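Local coordinates for hypothetical methylmalonyl-CoA decarboxylase alpha subunit (Sulfolobus tokodaii, PDB 1X0U), which is a putative carboxyl transferase subunit of the crotonase-like superfamily that assembles as a hexamer, at residues Ile189-Gly193 with Asp194-Met198; Tyr197-Val200 with Thr201-Ile205. One frame throughout, in Å; residues are numbered along the deposited sequence.

Contact 1. Residues Ile189-Gly193 with Asp194-Met198; sequences IMIKG and DAYYM
Ile191 and Tyr196 meet in a local contact round a type I beta turn, Gly193 to Tyr196, which links strand 187-191 of a crotonase-type sheet to the short strand 197-199. The N-H of Tyr196 closes the turn by bonding to Gly193 O at 3.1 Å. A water joins the same two residues a second time, accepting from Gly193 N and donating to Tyr196 O, which also receives Gln217 NE2. The Tyr196 ring is sandwiched. Ile191 CB stands 3.7 Å from its centroid, only 7° off the ring normal, a CH-pi contact, while Ala195 CB lies over the opposite face and Gly193 CA at the edge, in plane. Its hydroxyl reaches Glu239 by a hydrogen bond, which fixes the far end of the ring. On the strand's other side, Met190 leaves with CG anti to the backbone N (chi1 -175°) and runs out extended, bringing Met190 CE against the backbone of Tyr196 and Tyr197, 3.3 Å from Tyr197 CA. Met198 bends at chi3 to meet it tip to tip, its CE 3.2 Å from Met190 SD.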
loop_
_atom_site.group_PDB
_atom_site.type_symbol
_atom_site.label_atom_id
_atom_site.label_comp_id
_atom_site.label_asym_id
_atom_site.label_seq_id
_atom_site.Cartn_x
_atom_site.Cartn_y
_atom_site.Cartn_z
ATOM N N ILE A 189 29.988 -2.750 22.627
ATOM C CA ILE A 189 30.686 -2.095 23.722
ATOM C C ILE A 189 31.376 -3.236 24.468
ATOM O O ILE A 189 30.723 -4.162 24.946
ATOM C CB ILE A 189 29.709 -1.397 24.662
ATOM C CG1 ILE A 189 28.967 -0.296 23.896
ATOM C CG2 ILE A 189 30.464 -0.853 25.873
ATOM C CD1 ILE A 189 27.751 0.248 24.614
ATOM N N MET A 190 32.697 -3.169 24.548
ATOM C CA MET A 190 33.473 -4.213 25.187
ATOM C C MET A 190 34.383 -3.672 26.278
ATOM O O MET A 190 34.915 -2.569 26.161
ATOM C CB MET A 190 34.312 -4.926 24.125
ATOM C CG MET A 190 35.090 -6.119 24.632
ATOM S SD MET A 190 35.753 -7.041 23.252
ATOM C CE MET A 190 36.876 -8.146 24.080
ATOM N N ILE A 191 34.558 -4.459 27.335
ATOM C CA ILE A 191 35.419 -4.081 28.452
ATOM C C ILE A 191 36.807 -4.665 28.212
ATOM O O ILE A 191 36.934 -5.794 27.746
ATOM C CB ILE A 191 34.887 -4.637 29.795
ATOM C CG1 ILE A 191 33.475 -4.110 30.066
ATOM C CG2 ILE A 191 35.821 -4.230 30.940
ATOM C CD1 ILE A 191 32.389 -4.832 29.323
ATOM N N LYS A 192 37.854 -3.901 28.495
ATOM C CA LYS A 192 39.188 -4.449 28.297
ATOM C C LYS A 192 39.655 -5.083 29.591
ATOM O O LYS A 192 39.424 -4.553 30.669
ATOM C CB LYS A 192 40.193 -3.388 27.801
ATOM C CG LYS A 192 40.006 -1.964 28.303
ATOM C CD LYS A 192 40.800 -0.999 27.406
ATOM C CE LYS A 192 40.518 0.479 27.706
ATOM N NZ LYS A 192 41.422 1.040 28.754
ATOM N N GLY A 193 40.281 -6.244 29.465
ATOM C CA GLY A 193 40.765 -6.967 30.621
ATOM C C GLY A 193 41.023 -8.412 30.249
ATOM O O GLY A 193 40.608 -8.884 29.183
ATOM N N ASP A 194 41.702 -9.120 31.140
ATOM C CA ASP A 194 42.037 -10.519 30.926
ATOM C C ASP A 194 40.821 -11.389 30.639
ATOM O O ASP A 194 40.902 -12.315 29.834
ATOM C CB ASP A 194 42.758 -11.077 32.155
ATOM C CG ASP A 194 43.137 -12.527 31.983
ATOM O OD1 ASP A 194 44.035 -12.809 31.163
ATOM O OD2 ASP A 194 42.528 -13.385 32.650
ATOM N N ALA A 195 39.711 -11.084 31.309
ATOM C CA ALA A 195 38.457 -11.827 31.188
ATOM C C ALA A 195 37.574 -11.522 29.972
ATOM O O ALA A 195 36.535 -12.160 29.782
ATOM C CB ALA A 195 37.643 -11.630 32.443
ATOM N N TYR A 196 37.968 -10.565 29.145
ATOM C CA TYR A 196 37.143 -10.235 27.992
ATOM C C TYR A 196 37.888 -10.359 26.677
ATOM O O TYR A 196 38.975 -9.825 26.515
ATOM C CB TYR A 196 36.598 -8.812 28.115
ATOM C CG TYR A 196 36.123 -8.462 29.497
ATOM C CD1 TYR A 196 36.971 -7.836 30.412
ATOM C CD2 TYR A 196 34.824 -8.762 29.900
ATOM C CE1 TYR A 196 36.527 -7.513 31.697
ATOM C CE2 TYR A 196 34.378 -8.448 31.176
ATOM C CZ TYR A 196 35.228 -7.822 32.069
ATOM O OH TYR A 196 34.761 -7.477 33.317
ATOM N N TYR A 197 37.290 -11.070 25.735
ATOM C CA TYR A 197 37.884 -11.233 24.426
ATOM C C TYR A 197 36.893 -11.887 23.497
ATOM O O TYR A 197 35.825 -12.317 23.919
ATOM C CB TYR A 197 39.157 -12.078 24.517
ATOM C CG TYR A 197 38.989 -13.446 25.149
ATOM C CD1 TYR A 197 38.422 -14.503 24.439
ATOM C CD2 TYR A 197 39.474 -13.703 26.443
ATOM C CE1 TYR A 197 38.350 -15.789 24.989
ATOM C CE2 TYR A 197 39.404 -14.983 27.004
ATOM C CZ TYR A 197 38.843 -16.022 26.267
ATOM O OH TYR A 197 38.784 -17.290 26.800
ATOM N N MET A 198 37.225 -11.917 22.221
ATOM C CA MET A 198 36.368 -12.585 21.266
ATOM C C MET A 198 37.116 -12.909 19.994
ATOM O O MET A 198 37.904 -12.108 19.490
ATOM C CB MET A 198 35.069 -11.788 20.994
ATOM C CG MET A 198 35.145 -10.423 20.342
ATOM S SD MET A 198 33.451 -9.685 20.267
ATOM C CE MET A 198 33.638 -8.248 21.144
HETATM O O HOH W 1 40.022 -7.345 26.664
#

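Contact 2. Residues Tyr197-Val200 with Thr201-Ile205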
loop_
_atom_site.group_PDB
_atom_site.type_symbol
_atom_site.label_atom_id
_atom_site.label_comp_id
_atom_site.label_asym_id
_atom_site.label_seq_id
_atom_site.Cartn_x
_atom_site.Cartn_y
_atom_site.Cartn_z
ATOM N N TYR A 197 37.290 -11.070 25.735
ATOM C CA TYR A 197 37.884 -11.233 24.426
ATOM C C TYR A 197 36.893 -11.887 23.497
ATOM O O TYR A 197 35.825 -12.317 23.919
ATOM C CB TYR A 197 39.157 -12.078 24.517
ATOM C CG TYR A 197 38.989 -13.446 25.149
ATOM C CD1 TYR A 197 38.422 -14.503 24.439
ATOM C CD2 TYR A 197 39.474 -13.703 26.443
ATOM C CE1 TYR A 197 38.350 -15.789 24.989
ATOM C CE2 TYR A 197 39.404 -14.983 27.004
ATOM C CZ TYR A 197 38.843 -16.022 26.267
ATOM O OH TYR A 197 38.784 -17.290 26.800
ATOM N N MET A 198 37.225 -11.917 22.221
ATOM C CA MET A 198 36.368 -12.585 21.266
ATOM C C MET A 198 37.116 -12.909 19.994
ATOM O O MET A 198 37.904 -12.108 19.490
ATOM C CB MET A 198 35.069 -11.788 20.994
ATOM C CG MET A 198 35.145 -10.423 20.342
ATOM S SD MET A 198 33.451 -9.685 20.267
ATOM C CE MET A 198 33.638 -8.248 21.144
ATOM N N PHE A 199 36.913 -14.131 19.520
ATOM C CA PHE A 199 37.547 -14.606 18.303
ATOM C C PHE A 199 36.739 -15.766 17.738
ATOM O O PHE A 199 36.055 -16.463 18.480
ATOM C CB PHE A 199 39.003 -15.029 18.564
ATOM C CG PHE A 199 39.215 -15.789 19.848
ATOM C CD1 PHE A 199 39.949 -15.225 20.888
ATOM C CD2 PHE A 199 38.712 -17.075 20.012
ATOM C CE1 PHE A 199 40.183 -15.930 22.072
ATOM C CE2 PHE A 199 38.939 -17.788 21.191
ATOM C CZ PHE A 199 39.677 -17.215 22.224
ATOM N N VAL A 200 36.789 -15.949 16.422
ATOM C CA VAL A 200 36.044 -17.027 15.772
ATOM C C VAL A 200 36.661 -18.379 16.120
ATOM O O VAL A 200 35.958 -19.311 16.512
ATOM C CB VAL A 200 36.035 -16.850 14.233
ATOM C CG1 VAL A 200 35.305 -18.009 13.575
ATOM C CG2 VAL A 200 35.362 -15.528 13.870
ATOM N N THR A 201 37.981 -18.461 15.980
ATOM C CA THR A 201 38.728 -19.675 16.270
ATOM C C THR A 201 39.713 -19.426 17.409
ATOM O O THR A 201 40.490 -18.475 17.373
ATOM C CB THR A 201 39.526 -20.141 15.045
ATOM O OG1 THR A 201 38.653 -20.243 13.915
ATOM C CG2 THR A 201 40.164 -21.492 15.314
ATOM N N GLY A 202 39.680 -20.289 18.416
ATOM C CA GLY A 202 40.572 -20.132 19.548
ATOM C C GLY A 202 42.043 -20.325 19.225
ATOM O O GLY A 202 42.384 -20.805 18.141
ATOM N N PRO A 203 42.943 -19.951 20.159
ATOM C CA PRO A 203 44.400 -20.069 20.011
ATOM C C PRO A 203 44.863 -21.523 19.880
ATOM O O PRO A 203 45.791 -21.831 19.123
ATOM C CB PRO A 203 44.932 -19.421 21.294
ATOM C CG PRO A 203 43.868 -18.429 21.645
ATOM C CD PRO A 203 42.608 -19.222 21.396
ATOM N N GLU A 204 44.210 -22.406 20.631
ATOM C CA GLU A 204 44.543 -23.824 20.622
ATOM C C GLU A 204 44.546 -24.416 19.214
ATOM O O GLU A 204 45.449 -25.180 18.858
ATOM C CB GLU A 204 43.573 -24.605 21.523
ATOM C CG GLU A 204 42.099 -24.229 21.375
ATOM C CD GLU A 204 41.687 -23.054 22.252
ATOM O OE1 GLU A 204 42.294 -21.972 22.137
ATOM O OE2 GLU A 204 40.748 -23.211 23.062
ATOM N N ILE A 205 43.543 -24.061 18.413
ATOM C CA ILE A 205 43.439 -24.566 17.047
ATOM C C ILE A 205 44.438 -23.872 16.125
ATOM O O ILE A 205 45.072 -24.522 15.288
ATOM C CB ILE A 205 42.016 -24.366 16.465
ATOM C CG1 ILE A 205 40.969 -24.956 17.408
ATOM C CG2 ILE A 205 41.911 -25.039 15.102
ATOM C CD1 ILE A 205 40.680 -24.091 18.616
#
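The Phe199 ring lies against the backbone of Gly202 and the ring of Pro203, a local contact where strand 197-199 gives way to helix 203-208. The apolar part comes first. Phe199 CE2 lies 3.3 Å from Gly202 CA, and Phe199 CZ is 3.6 Å from Pro203 CD, the two side chains crossing at about a right angle. The approach to the aromatic ring is oblique throughout, with Thr201 O 3.5 Å from Phe199 CD2. The first torsion of Phe199 (chi1 41°), with CG between the backbone N and the carbonyl carbon, directs the ring toward Gly202 and Pro203. Leu219 touches both Phe199 and Pro203, and Phe216 also packs on Pro203, so helix 216-220 adds to the same apolar cluster.

Backbone shape accounts for the second group. Val200 has helix-like angles (phi -70°, psi -48°) directly after the extended Phe199, and this kink sends the chain off the strand. Thr201 and Gly202 then return to extended conformations before the helix begins. Between Val200 and Thr201 the side chains cross at a slant, with Val200 CG1 4.0 Å from Thr201 OG1.

Polar and intersubunit contacts form a third group. The N-H of Val200 is hydrogen-bonded to Glu379 of a second subunit, whose Tyr372 and Pro374 pack on Val200 and Thr201, respectively; the bend therefore lies at a subunit interface. On the strand itself, Phe199 pairs through its backbone with Ala174 of the parallel strand 173-175. Pro203 falls in the first turn of the helix, where a proline is tolerated because first-turn nitrogens need no i-4 acceptor: a strand-to-helix junction with Gly202 at the N-cap and proline at the first position of the helix.

Overall arrangement
Contacts 1 and 2 are successive bends of one continuous run, 189-205, with centres 13 Å apart. They share Tyr197 and Met198 on strand 197-199: contact 1 delivers the chain into that strand from the seven-stranded sheet, and contact 2 takes it out into helix 203-208. The rings of Tyr197 and Phe199 meet with planes about 10° apart, and Tyr197 also stacks on Phe216, so the rings cluster along one side of the strand. The centre of contact 1 is about 17 Å, and that of contact 2 about 23 Å, from the centre of the chain. The second subunit touches Met198 through Ile384 and reaches contact 2 more extensively, so the path runs from the sheet toward the interface.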